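Local coordinates for arginase (Thermus thermophilus, PDB 2EF5), which probably catalyses the manganese-dependent hydrolysis of L-arginine to L-ornithine and urea, a reaction of nitrogen metabolism, at residues A[189-192]-A[198-201]; A[212-217]-A[244-249]; A[121-126]-A[181-186]; A[219-224]-A[275-280]. All blocks are in the same frame, centred on the assembly; numbering follows the deposited sequence.

Overall arrangement
All four contacts belong to the single alpha/beta fold of the chain, in which helices cover a parallel sheet with two manganese ions at strand ends. Contact 3 closes first along the chain, contact 1 follows, and contacts 2 and 4 interlock after it, their segments alternating. Strand 184-187 of contact 3, at one edge of the sheet, runs straight into helix 188-194 of contact 1. The centres of contacts 1 and 2 lie about 13 Å apart, those of contacts 2 and 4 about 12 Å, those of contacts 3 and 4 about 22 Å. Contacts 2, 3 and 4 each carry one aspartate of the manganese centre, so apolar packing and metal binding share the same segments.

Contact 1 of 4, residues A[189-192]-A[198-201]; sequences HEVD and RIAE. With GAI (guanidine), chain J.
V191 and I199 bring their CA atoms to 7.2 Å, the nearest CA pair of segments 189-192 and 198-201, on the successive helices 188-194 and 196-206 that follow the edge strand 184-187 of the arginase alpha/beta fold. I199 does most of the touching. Its CG1 branch lies anti to the carbonyl carbon (chi1 -70°) and continues extended, so that the terminal CD1 reaches straight across to the first helix. There CD1 rests 3.5 Å from V191 CA and 3.7 Å from V191 CG2, the two side chains crossing at about a right angle. A long, unbranched-ended arm such as isoleucine's suits this place, because it can span the gap and settle against main chain as well as side chain; the compact valine presents a close apolar surface in return. The polar residues of 189-192 look elsewhere. H189 ND1 donates to E190 OE2 at 3.3 Å, meeting the carboxylate from well above its plane, while E190 OE1 is held by T187 OG1. On the far side of the helix, D192 belongs to a guanidine pocket at a subunit interface: its OD1 pairs with R240 of the second subunit, and E247 of that subunit also binds the guanidine. A single oxygen, D192 OD2, takes two N-H groups of the ligand, 3.0 Å from N2 and 3.1 Å from N1.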
loop_
_atom_site.group_PDB
_atom_site.type_symbol
_atom_site.label_atom_id
_atom_site.label_comp_id
_atom_site.label_asym_id
_atom_site.label_seq_id
_atom_site.Cartn_x
_atom_site.Cartn_y
_atom_site.Cartn_z
ATOM N N HIS A 189 2.169 11.714 14.873
ATOM C CA HIS A 189 2.329 10.353 14.359
ATOM C C HIS A 189 3.778 10.164 13.944
ATOM O O HIS A 189 4.399 9.148 14.270
ATOM C CB HIS A 189 1.396 10.099 13.166
ATOM C CG HIS A 189 1.613 8.773 12.502
ATOM N ND1 HIS A 189 2.558 8.582 11.519
ATOM C CD2 HIS A 189 1.041 7.567 12.719
ATOM C CE1 HIS A 189 2.562 7.310 11.158
ATOM N NE2 HIS A 189 1.652 6.673 11.869
ATOM N N GLU A 190 4.318 11.151 13.231
ATOM C CA GLU A 190 5.712 11.107 12.799
ATOM C C GLU A 190 6.624 11.231 14.024
ATOM O O GLU A 190 7.677 10.604 14.095
ATOM C CB GLU A 190 6.022 12.255 11.828
ATOM C CG GLU A 190 5.584 12.024 10.384
ATOM C CD GLU A 190 4.080 12.082 10.205
ATOM O OE1 GLU A 190 3.469 13.092 10.616
ATOM O OE2 GLU A 190 3.504 11.125 9.648
ATOM N N VAL A 191 6.226 12.055 14.986
ATOM C CA VAL A 191 7.044 12.218 16.177
ATOM C C VAL A 191 7.196 10.861 16.866
ATOM O O VAL A 191 8.297 10.456 17.229
ATOM C CB VAL A 191 6.419 13.245 17.151
ATOM C CG1 VAL A 191 7.185 13.248 18.473
ATOM C CG2 VAL A 191 6.460 14.631 16.527
ATOM N N ASP A 192 6.086 10.148 17.015
ATOM C CA ASP A 192 6.110 8.843 17.665
ATOM C C ASP A 192 6.916 7.828 16.868
ATOM O O ASP A 192 7.636 7.006 17.436
ATOM C CB ASP A 192 4.687 8.305 17.859
ATOM C CG ASP A 192 3.918 9.053 18.934
ATOM O OD1 ASP A 192 4.539 9.483 19.930
ATOM O OD2 ASP A 192 2.687 9.197 18.800
ATOM N N ARG A 198 15.628 12.633 15.351
ATOM C CA ARG A 198 15.662 12.515 13.903
ATOM C C ARG A 198 14.875 13.646 13.237
ATOM O O ARG A 198 15.321 14.217 12.242
ATOM C CB ARG A 198 15.107 11.158 13.475
ATOM C CG ARG A 198 15.112 10.949 11.975
ATOM C CD ARG A 198 14.720 9.530 11.612
ATOM N NE ARG A 198 14.729 9.337 10.165
ATOM C CZ ARG A 198 14.412 8.199 9.556
ATOM N NH1 ARG A 198 14.061 7.135 10.264
ATOM N NH2 ARG A 198 14.440 8.128 8.232
ATOM N N ILE A 199 13.710 13.980 13.782
ATOM C CA ILE A 199 12.912 15.062 13.205
ATOM C C ILE A 199 13.649 16.390 13.243
ATOM O O ILE A 199 13.611 17.146 12.273
ATOM C CB ILE A 199 11.568 15.213 13.929
ATOM C CG1 ILE A 199 10.683 14.010 13.605
ATOM C CG2 ILE A 199 10.877 16.502 13.505
ATOM C CD1 ILE A 199 9.390 13.993 14.362
ATOM N N ALA A 200 14.320 16.679 14.354
ATOM C CA ALA A 200 15.078 17.921 14.482
ATOM C C ALA A 200 16.169 17.979 13.415
ATOM O O ALA A 200 16.423 19.030 12.829
ATOM C CB ALA A 200 15.699 18.021 15.871
ATOM N N GLU A 201 16.811 16.841 13.171
ATOM C CA GLU A 201 17.873 16.750 12.169
ATOM C C GLU A 201 17.278 17.008 10.789
ATOM O O GLU A 201 17.845 17.744 9.985
ATOM C CB GLU A 201 18.517 15.357 12.197
ATOM C CG GLU A 201 19.047 14.928 13.562
ATOM C CD GLU A 201 20.388 15.551 13.916
ATOM O OE1 GLU A 201 20.572 16.769 13.692
ATOM O OE2 GLU A 201 21.258 14.817 14.435
HETATM C C GAI J . -0.583 9.664 17.707
HETATM N N1 GAI J . 0.188 8.764 17.102
HETATM N N2 GAI J . -0.106 10.335 18.746
HETATM N N3 GAI J . -1.829 9.887 17.277
#

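Contact 2 of 4, residues A[212-217]-A[244-249]; sequences LHVSLD and LLMEIL. With MN (manganese (II) ion), chain H; MN (manganese (II) ion), chain G; GAI (guanidine), chain I.
Strand 212-217 and helix 239-252 are the first two elements of a beta-alpha-beta unit completed by strand 255-261, and V214 meets L249 and M246 where the helix lies over the sheet. V214 spreads its two methyls between them: CG2 comes within 4.1 Å of L249 CD1, the side chains crossing at a slant, and CG1 approaches M246 CE at a looser 4.5 Å. A beta-branched valine suits a strand and gives the helix a broad apolar patch. L249 points from its helix toward the strand and offers CD1, whereas M246 starts off to one side and turns back about its CB-CG bond (chi2 -60°), bringing CE nearer the strand; L280 and S283 of helix 272-284 also pack on M246. The opposite strand face serves the metal centre. S215 OG is hydrogen-bonded to H96 NE2, and so bears on a metal-binding imidazole from the second shell. D217 ends the strand as a bridging ligand, its OD2 binding both manganese ions and lying 2.5 Å from that of chain G. On the outer side of the helix, E247 grips a guanidine with both carboxylate oxygens, a two-point match between a planar anion and a planar cation. With an alanine in its place the guanidine would probably lose both of these bonds and one carboxylate that could balance its charge. Guanidine N1 donates to E247 OE1 at 2.7 Å, and N3 to E247 OE2 at 2.9 Å along a nearly straight 173° path.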
loop_
_atom_site.group_PDB
_atom_site.type_symbol
_atom_site.label_atom_id
_atom_site.label_comp_id
_atom_site.label_asym_id
_atom_site.label_seq_id
_atom_site.Cartn_x
_atom_site.Cartn_y
_atom_site.Cartn_z
ATOM N N LEU A 212 16.942 30.769 10.937
ATOM C CA LEU A 212 15.679 30.189 11.360
ATOM C C LEU A 212 14.871 30.982 12.367
ATOM O O LEU A 212 15.417 31.525 13.331
ATOM C CB LEU A 212 15.942 28.801 11.929
ATOM C CG LEU A 212 16.686 27.828 11.013
ATOM C CD1 LEU A 212 17.021 26.566 11.799
ATOM C CD2 LEU A 212 15.829 27.499 9.793
ATOM N N HIS A 213 13.562 31.049 12.123
ATOM C CA HIS A 213 12.636 31.713 13.032
ATOM C C HIS A 213 11.821 30.595 13.671
ATOM O O HIS A 213 11.215 29.777 12.978
ATOM C CB HIS A 213 11.685 32.656 12.290
ATOM C CG HIS A 213 10.639 33.261 13.171
ATOM N ND1 HIS A 213 9.485 32.594 13.521
ATOM C CD2 HIS A 213 10.605 34.441 13.835
ATOM C CE1 HIS A 213 8.788 33.334 14.363
ATOM N NE2 HIS A 213 9.447 34.460 14.572
ATOM N N VAL A 214 11.813 30.547 14.992
ATOM C CA VAL A 214 11.060 29.512 15.684
ATOM C C VAL A 214 9.813 30.113 16.322
ATOM O O VAL A 214 9.902 31.056 17.093
ATOM C CB VAL A 214 11.917 28.846 16.784
ATOM C CG1 VAL A 214 11.065 27.849 17.575
ATOM C CG2 VAL A 214 13.118 28.149 16.155
ATOM N N SER A 215 8.651 29.572 15.987
ATOM C CA SER A 215 7.411 30.073 16.554
ATOM C C SER A 215 6.874 28.965 17.448
ATOM O O SER A 215 6.413 27.932 16.968
ATOM C CB SER A 215 6.414 30.414 15.439
ATOM O OG SER A 215 5.370 31.220 15.945
ATOM N N LEU A 216 6.931 29.190 18.754
ATOM C CA LEU A 216 6.496 28.189 19.717
ATOM C C LEU A 216 5.145 28.467 20.370
ATOM O O LEU A 216 4.990 29.416 21.140
ATOM C CB LEU A 216 7.585 28.027 20.793
ATOM C CG LEU A 216 7.369 27.058 21.961
ATOM C CD1 LEU A 216 7.164 25.634 21.443
ATOM C CD2 LEU A 216 8.590 27.122 22.886
ATOM N N ASP A 217 4.165 27.631 20.036
ATOM C CA ASP A 217 2.830 27.737 20.601
ATOM C C ASP A 217 2.827 26.805 21.808
ATOM O O ASP A 217 3.158 25.628 21.686
ATOM C CB ASP A 217 1.777 27.270 19.593
ATOM C CG ASP A 217 0.365 27.529 20.071
ATOM O OD1 ASP A 217 0.075 27.242 21.248
ATOM O OD2 ASP A 217 -0.464 28.013 19.273
ATOM N N LEU A 244 14.721 18.843 23.966
ATOM C CA LEU A 244 15.637 18.266 22.981
ATOM C C LEU A 244 15.524 19.013 21.649
ATOM O O LEU A 244 16.531 19.366 21.035
ATOM C CB LEU A 244 15.340 16.785 22.743
ATOM C CG LEU A 244 16.288 16.174 21.700
ATOM C CD1 LEU A 244 17.722 16.208 22.234
ATOM C CD2 LEU A 244 15.873 14.752 21.388
ATOM N N LEU A 245 14.293 19.245 21.203
ATOM C CA LEU A 245 14.067 19.962 19.952
ATOM C C LEU A 245 14.748 21.324 19.978
ATOM O O LEU A 245 15.419 21.713 19.014
ATOM C CB LEU A 245 12.570 20.151 19.705
ATOM C CG LEU A 245 12.229 20.951 18.444
ATOM C CD1 LEU A 245 12.779 20.240 17.208
ATOM C CD2 LEU A 245 10.726 21.110 18.349
ATOM N N MET A 246 14.572 22.045 21.080
ATOM C CA MET A 246 15.176 23.360 21.229
ATOM C C MET A 246 16.701 23.285 21.230
ATOM O O MET A 246 17.359 24.107 20.598
ATOM C CB MET A 246 14.700 24.030 22.527
ATOM C CG MET A 246 13.218 24.337 22.590
ATOM S SD MET A 246 12.610 25.459 21.295
ATOM C CE MET A 246 11.776 24.318 20.223
ATOM N N GLU A 247 17.259 22.304 21.934
ATOM C CA GLU A 247 18.712 22.166 22.014
ATOM C C GLU A 247 19.350 21.833 20.664
ATOM O O GLU A 247 20.423 22.345 20.334
ATOM C CB GLU A 247 19.095 21.093 23.043
ATOM C CG GLU A 247 18.541 21.349 24.445
ATOM C CD GLU A 247 18.723 20.154 25.372
ATOM O OE1 GLU A 247 18.595 19.009 24.902
ATOM O OE2 GLU A 247 18.971 20.353 26.576
ATOM N N ILE A 248 18.699 20.982 19.879
ATOM C CA ILE A 248 19.257 20.624 18.585
ATOM C C ILE A 248 19.164 21.812 17.624
ATOM O O ILE A 248 20.070 22.042 16.831
ATOM C CB ILE A 248 18.558 19.377 18.003
ATOM C CG1 ILE A 248 18.860 18.162 18.895
ATOM C CG2 ILE A 248 19.048 19.113 16.589
ATOM C CD1 ILE A 248 18.198 16.855 18.449
ATOM N N LEU A 249 18.082 22.579 17.704
ATOM C CA LEU A 249 17.951 23.752 16.850
ATOM C C LEU A 249 19.011 24.766 17.286
ATOM O O LEU A 249 19.627 25.435 16.446
ATOM C CB LEU A 249 16.549 24.370 16.963
ATOM C CG LEU A 249 15.396 23.517 16.412
ATOM C CD1 LEU A 249 14.063 24.222 16.651
ATOM C CD2 LEU A 249 15.602 23.251 14.927
HETATM MN MN MN H . -0.802 28.401 16.878
HETATM MN MN MN G . -1.989 26.221 18.459
HETATM C C GAI I . 16.931 17.520 27.697
HETATM N N1 GAI I . 17.230 17.240 26.419
HETATM N N2 GAI I . 16.164 16.679 28.394
HETATM N N3 GAI I . 17.401 18.634 28.270
#

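Contact 3 of 4, residues A[121-126]-A[181-186]; sequences ADFNTP and AGVRVY. With MN (manganese (II) ion), chain H.
F123 meets A181 and V183 in a small apolar contact that joins the metal-binding loop after strand 113-117 to the end of helix 172-181 and the turn that leads into strand 184-187. The end of the phenyl ring does the touching: CZ lies 3.9 Å from V183 CG2 and 4.1 Å from A181 CB, both methyls approaching obliquely. V183 CG2 stands anti to its carbonyl carbon and beside its backbone N, which directs that branch at the ring. A long, rigid ring can carry its CZ end from the loop to rest against these two adjoining methyls. A smaller alanine in place of F123 would probably open a gap beside A181 and V183 and deprive the loop of its apolar hold on them. Backbone shape matters too, since G182, with positive phi, ends the helix in a Schellman motif, a conformation easiest for glycine. Among the polar interactions, R184 NH1 donates to Y186 OH at 3.0 Å, the bond bent to 135°; these two residues, two positions apart, share a strand face, and the hydroxyl also pairs with E202. F123 N is hydrogen-bonded to E174 OE2 of helix 172-181. Metal binding falls to the preceding residue: D122 OD2 binds the chain H manganese at 2.2 Å, and W116 NE1 donates to the same oxygen. L178 of helix 172-181 also packs on F123, V162 of strand 162-167 on V183, and strand 184-187 lies next to strand 162-167 at the sheet edge.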
loop_
_atom_site.group_PDB
_atom_site.type_symbol
_atom_site.label_atom_id
_atom_site.label_comp_id
_atom_site.label_asym_id
_atom_site.label_seq_id
_atom_site.Cartn_x
_atom_site.Cartn_y
_atom_site.Cartn_z
ATOM N N ALA A 121 -1.850 23.758 12.822
ATOM C CA ALA A 121 -1.083 24.225 11.672
ATOM C C ALA A 121 -1.297 25.704 11.370
ATOM O O ALA A 121 -0.484 26.314 10.675
ATOM C CB ALA A 121 -1.437 23.396 10.446
ATOM N N ASP A 122 -2.379 26.272 11.893
ATOM C CA ASP A 122 -2.704 27.681 11.665
ATOM C C ASP A 122 -2.566 28.002 10.181
ATOM O O ASP A 122 -2.071 29.071 9.812
ATOM C CB ASP A 122 -1.766 28.594 12.461
ATOM C CG ASP A 122 -1.896 28.403 13.958
ATOM O OD1 ASP A 122 -3.034 28.227 14.441
ATOM O OD2 ASP A 122 -0.862 28.444 14.651
ATOM N N PHE A 123 -3.013 27.072 9.343
ATOM C CA PHE A 123 -2.915 27.225 7.902
ATOM C C PHE A 123 -4.272 27.417 7.214
ATOM O O PHE A 123 -4.441 27.056 6.045
ATOM C CB PHE A 123 -2.208 26.008 7.310
ATOM C CG PHE A 123 -1.317 26.330 6.140
ATOM C CD1 PHE A 123 -0.101 26.970 6.334
ATOM C CD2 PHE A 123 -1.695 25.992 4.848
ATOM C CE1 PHE A 123 0.730 27.270 5.255
ATOM C CE2 PHE A 123 -0.880 26.285 3.762
ATOM C CZ PHE A 123 0.338 26.926 3.962
ATOM N N ASN A 124 -5.236 27.979 7.936
ATOM C CA ASN A 124 -6.566 28.222 7.375
ATOM C C ASN A 124 -6.614 29.528 6.582
ATOM O O ASN A 124 -5.763 30.405 6.739
ATOM C CB ASN A 124 -7.615 28.292 8.493
ATOM C CG ASN A 124 -8.151 26.932 8.887
ATOM O OD1 ASN A 124 -8.241 26.606 10.071
ATOM N ND2 ASN A 124 -8.529 26.134 7.895
ATOM N N THR A 125 -7.617 29.636 5.721
ATOM C CA THR A 125 -7.848 30.839 4.934
ATOM C C THR A 125 -9.283 31.213 5.261
ATOM O O THR A 125 -9.992 30.438 5.904
ATOM C CB THR A 125 -7.729 30.577 3.420
ATOM O OG1 THR A 125 -8.605 29.507 3.043
ATOM C CG2 THR A 125 -6.303 30.225 3.055
ATOM N N PRO A 126 -9.732 32.407 4.847
ATOM C CA PRO A 126 -11.117 32.767 5.163
ATOM C C PRO A 126 -12.083 31.708 4.647
ATOM O O PRO A 126 -13.132 31.461 5.241
ATOM C CB PRO A 126 -11.283 34.109 4.463
ATOM C CG PRO A 126 -9.917 34.716 4.620
ATOM C CD PRO A 126 -9.013 33.548 4.254
ATOM N N ALA A 181 0.323 23.382 -0.986
ATOM C CA ALA A 181 1.475 24.258 -0.803
ATOM C C ALA A 181 2.798 23.510 -0.642
ATOM O O ALA A 181 3.864 24.100 -0.795
ATOM C CB ALA A 181 1.244 25.168 0.401
ATOM N N GLY A 182 2.734 22.220 -0.328
ATOM C CA GLY A 182 3.956 21.449 -0.168
ATOM C C GLY A 182 4.707 21.721 1.129
ATOM O O GLY A 182 5.938 21.668 1.169
ATOM N N VAL A 183 3.968 22.016 2.193
ATOM C CA VAL A 183 4.577 22.283 3.488
ATOM C C VAL A 183 4.976 20.969 4.164
ATOM O O VAL A 183 4.194 20.018 4.194
ATOM C CB VAL A 183 3.597 23.053 4.411
ATOM C CG1 VAL A 183 4.182 23.172 5.817
ATOM C CG2 VAL A 183 3.320 24.438 3.832
ATOM N N ARG A 184 6.198 20.913 4.684
ATOM C CA ARG A 184 6.676 19.717 5.376
ATOM C C ARG A 184 5.997 19.695 6.746
ATOM O O ARG A 184 6.159 20.626 7.542
ATOM C CB ARG A 184 8.195 19.772 5.544
ATOM C CG ARG A 184 8.786 18.643 6.392
ATOM C CD ARG A 184 8.580 17.283 5.751
ATOM N NE ARG A 184 9.267 17.174 4.469
ATOM C CZ ARG A 184 10.578 17.012 4.325
ATOM N NH1 ARG A 184 11.364 16.931 5.393
ATOM N NH2 ARG A 184 11.106 16.936 3.108
ATOM N N VAL A 185 5.239 18.637 7.016
ATOM C CA VAL A 185 4.514 18.521 8.277
ATOM C C VAL A 185 4.885 17.284 9.100
ATOM O O VAL A 185 4.843 16.157 8.605
ATOM C CB VAL A 185 2.997 18.473 8.028
ATOM C CG1 VAL A 185 2.246 18.435 9.351
ATOM C CG2 VAL A 185 2.572 19.682 7.201
ATOM N N TYR A 186 5.253 17.507 10.355
ATOM C CA TYR A 186 5.584 16.413 11.256
ATOM C C TYR A 186 4.500 16.358 12.335
ATOM O O TYR A 186 4.543 17.100 13.314
ATOM C CB TYR A 186 6.962 16.637 11.888
ATOM C CG TYR A 186 8.122 16.449 10.929
ATOM C CD1 TYR A 186 8.507 15.170 10.510
ATOM C CD2 TYR A 186 8.822 17.547 10.418
ATOM C CE1 TYR A 186 9.556 14.990 9.604
ATOM C CE2 TYR A 186 9.871 17.373 9.506
ATOM C CZ TYR A 186 10.229 16.091 9.104
ATOM O OH TYR A 186 11.235 15.910 8.180
HETATM MN MN MN H . -0.802 28.401 16.878
#

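Contact 4 of 4, residues A[219-224]-A[275-280]; sequences DVLDPT and EMLVGL. With MN (manganese (II) ion), chain G.
L221 points its isobutyl group from the loop after strand 212-217 into a notch on helix 272-284 formed by M276, L277 and L280. Both of its branches touch M276 CE, CD1 more closely at 3.6 Å; CD1 also meets L277 CD1 at 4.0 Å, and CD2 also meets L280 CD1 at 4.2 Å. L221 crosses both M276 and L277 at a slant, so its forked end straddles the helix surface. M276 is bent at chi2 and chi3 (-75° and -37°), which curls its CE back over L221; an unbranched, flexible methionine adapts readily to the contour of a neighbour. L277 starts off to the side and brings its tip inward. Spaced one and four positions from M276, L277 and L280 complete the face of the helix turn turned to the loop, and their branched ends fill the surface between the helix and L221. Two residues before L221, D219 heads away from this apolar cluster: its OD2 binds the chain G manganese at 2.2 Å, alongside D118 and D217, and its OD1 accepts from the backbone N of A119. The same short loop thus has a metal-binding side and an apolar one. Around it, A242 of helix 239-252 packs on both L221 and L280, and L216 of strand 212-217 touches L277 and L280, so the loop, the two helices and the strand meet in one hydrophobic layer.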
loop_
_atom_site.group_PDB
_atom_site.type_symbol
_atom_site.label_atom_id
_atom_site.label_comp_id
_atom_site.label_asym_id
_atom_site.label_seq_id
_atom_site.Cartn_x
_atom_site.Cartn_y
_atom_site.Cartn_z
ATOM N N ASP A 219 0.601 25.291 23.245
ATOM C CA ASP A 219 -0.245 24.116 23.132
ATOM C C ASP A 219 0.387 22.904 22.466
ATOM O O ASP A 219 -0.256 21.874 22.360
ATOM C CB ASP A 219 -1.572 24.453 22.440
ATOM C CG ASP A 219 -1.429 24.680 20.947
ATOM O OD1 ASP A 219 -0.368 24.392 20.362
ATOM O OD2 ASP A 219 -2.413 25.145 20.347
ATOM N N VAL A 220 1.638 23.013 22.021
ATOM C CA VAL A 220 2.292 21.864 21.395
ATOM C C VAL A 220 2.644 20.865 22.497
ATOM O O VAL A 220 2.749 19.666 22.259
ATOM C CB VAL A 220 3.586 22.273 20.644
ATOM C CG1 VAL A 220 4.683 22.633 21.632
ATOM C CG2 VAL A 220 4.031 21.144 19.734
ATOM N N LEU A 221 2.819 21.381 23.707
ATOM C CA LEU A 221 3.159 20.558 24.858
ATOM C C LEU A 221 1.915 19.816 25.297
ATOM O O LEU A 221 0.806 20.307 25.125
ATOM C CB LEU A 221 3.646 21.432 26.013
ATOM C CG LEU A 221 4.916 22.239 25.761
ATOM C CD1 LEU A 221 5.105 23.246 26.877
ATOM C CD2 LEU A 221 6.110 21.297 25.661
ATOM N N ASP A 222 2.090 18.638 25.871
ATOM C CA ASP A 222 0.931 17.889 26.317
ATOM C C ASP A 222 0.175 18.759 27.323
ATOM O O ASP A 222 0.791 19.477 28.112
ATOM C CB ASP A 222 1.353 16.575 26.981
ATOM C CG ASP A 222 0.193 15.639 27.170
ATOM O OD1 ASP A 222 -0.248 15.032 26.167
ATOM O OD2 ASP A 222 -0.305 15.527 28.313
ATOM N N PRO A 223 -1.169 18.721 27.294
ATOM C CA PRO A 223 -1.996 19.515 28.215
ATOM C C PRO A 223 -1.695 19.213 29.683
ATOM O O PRO A 223 -1.799 20.082 30.549
ATOM C CB PRO A 223 -3.419 19.117 27.828
ATOM C CG PRO A 223 -3.305 18.845 26.354
ATOM C CD PRO A 223 -2.006 18.055 26.279
ATOM N N THR A 224 -1.318 17.972 29.955
ATOM C CA THR A 224 -1.010 17.558 31.316
ATOM C C THR A 224 0.194 18.341 31.822
ATOM O O THR A 224 0.373 18.524 33.025
ATOM C CB THR A 224 -0.679 16.053 31.373
ATOM O OG1 THR A 224 -0.755 15.606 32.727
ATOM C CG2 THR A 224 0.731 15.790 30.857
ATOM N N GLU A 275 6.251 29.163 32.702
ATOM C CA GLU A 275 7.578 28.751 33.155
ATOM C C GLU A 275 8.141 27.724 32.178
ATOM O O GLU A 275 9.345 27.708 31.915
ATOM C CB GLU A 275 7.513 28.168 34.575
ATOM C CG GLU A 275 6.920 29.152 35.590
ATOM C CD GLU A 275 6.802 28.586 36.993
ATOM O OE1 GLU A 275 6.697 27.347 37.140
ATOM O OE2 GLU A 275 6.795 29.390 37.953
ATOM N N MET A 276 7.270 26.875 31.639
ATOM C CA MET A 276 7.680 25.864 30.667
ATOM C C MET A 276 8.290 26.536 29.447
ATOM O O MET A 276 9.392 26.190 29.020
ATOM C CB MET A 276 6.482 25.036 30.196
ATOM C CG MET A 276 6.025 23.920 31.125
ATOM S SD MET A 276 7.122 22.485 31.108
ATOM C CE MET A 276 7.602 22.427 29.362
ATOM N N LEU A 277 7.562 27.489 28.874
ATOM C CA LEU A 277 8.043 28.181 27.686
ATOM C C LEU A 277 9.298 29.002 27.930
ATOM O O LEU A 277 10.137 29.127 27.048
ATOM C CB LEU A 277 6.945 29.069 27.097
ATOM C CG LEU A 277 6.175 28.433 25.933
ATOM C CD1 LEU A 277 5.490 27.162 26.395
ATOM C CD2 LEU A 277 5.146 29.417 25.399
ATOM N N VAL A 278 9.430 29.585 29.112
ATOM C CA VAL A 278 10.637 30.345 29.384
ATOM C C VAL A 278 11.823 29.378 29.357
ATOM O O VAL A 278 12.861 29.676 28.768
ATOM C CB VAL A 278 10.580 31.056 30.750
ATOM C CG1 VAL A 278 11.956 31.582 31.110
ATOM C CG2 VAL A 278 9.582 32.207 30.689
ATOM N N GLY A 279 11.656 28.215 29.978
ATOM C CA GLY A 279 12.729 27.242 29.999
ATOM C C GLY A 279 13.099 26.814 28.593
ATOM O O GLY A 279 14.280 26.633 28.283
ATOM N N LEU A 280 12.095 26.651 27.735
ATOM C CA LEU A 280 12.347 26.243 26.360
ATOM C C LEU A 280 13.091 27.341 25.613
ATOM O O LEU A 280 13.961 27.047 24.802
ATOM C CB LEU A 280 11.034 25.889 25.649
ATOM C CG LEU A 280 10.394 24.599 26.172
ATOM C CD1 LEU A 280 8.996 24.412 25.583
ATOM C CD2 LEU A 280 11.284 23.417 25.812
HETATM MN MN MN G . -1.989 26.221 18.459
#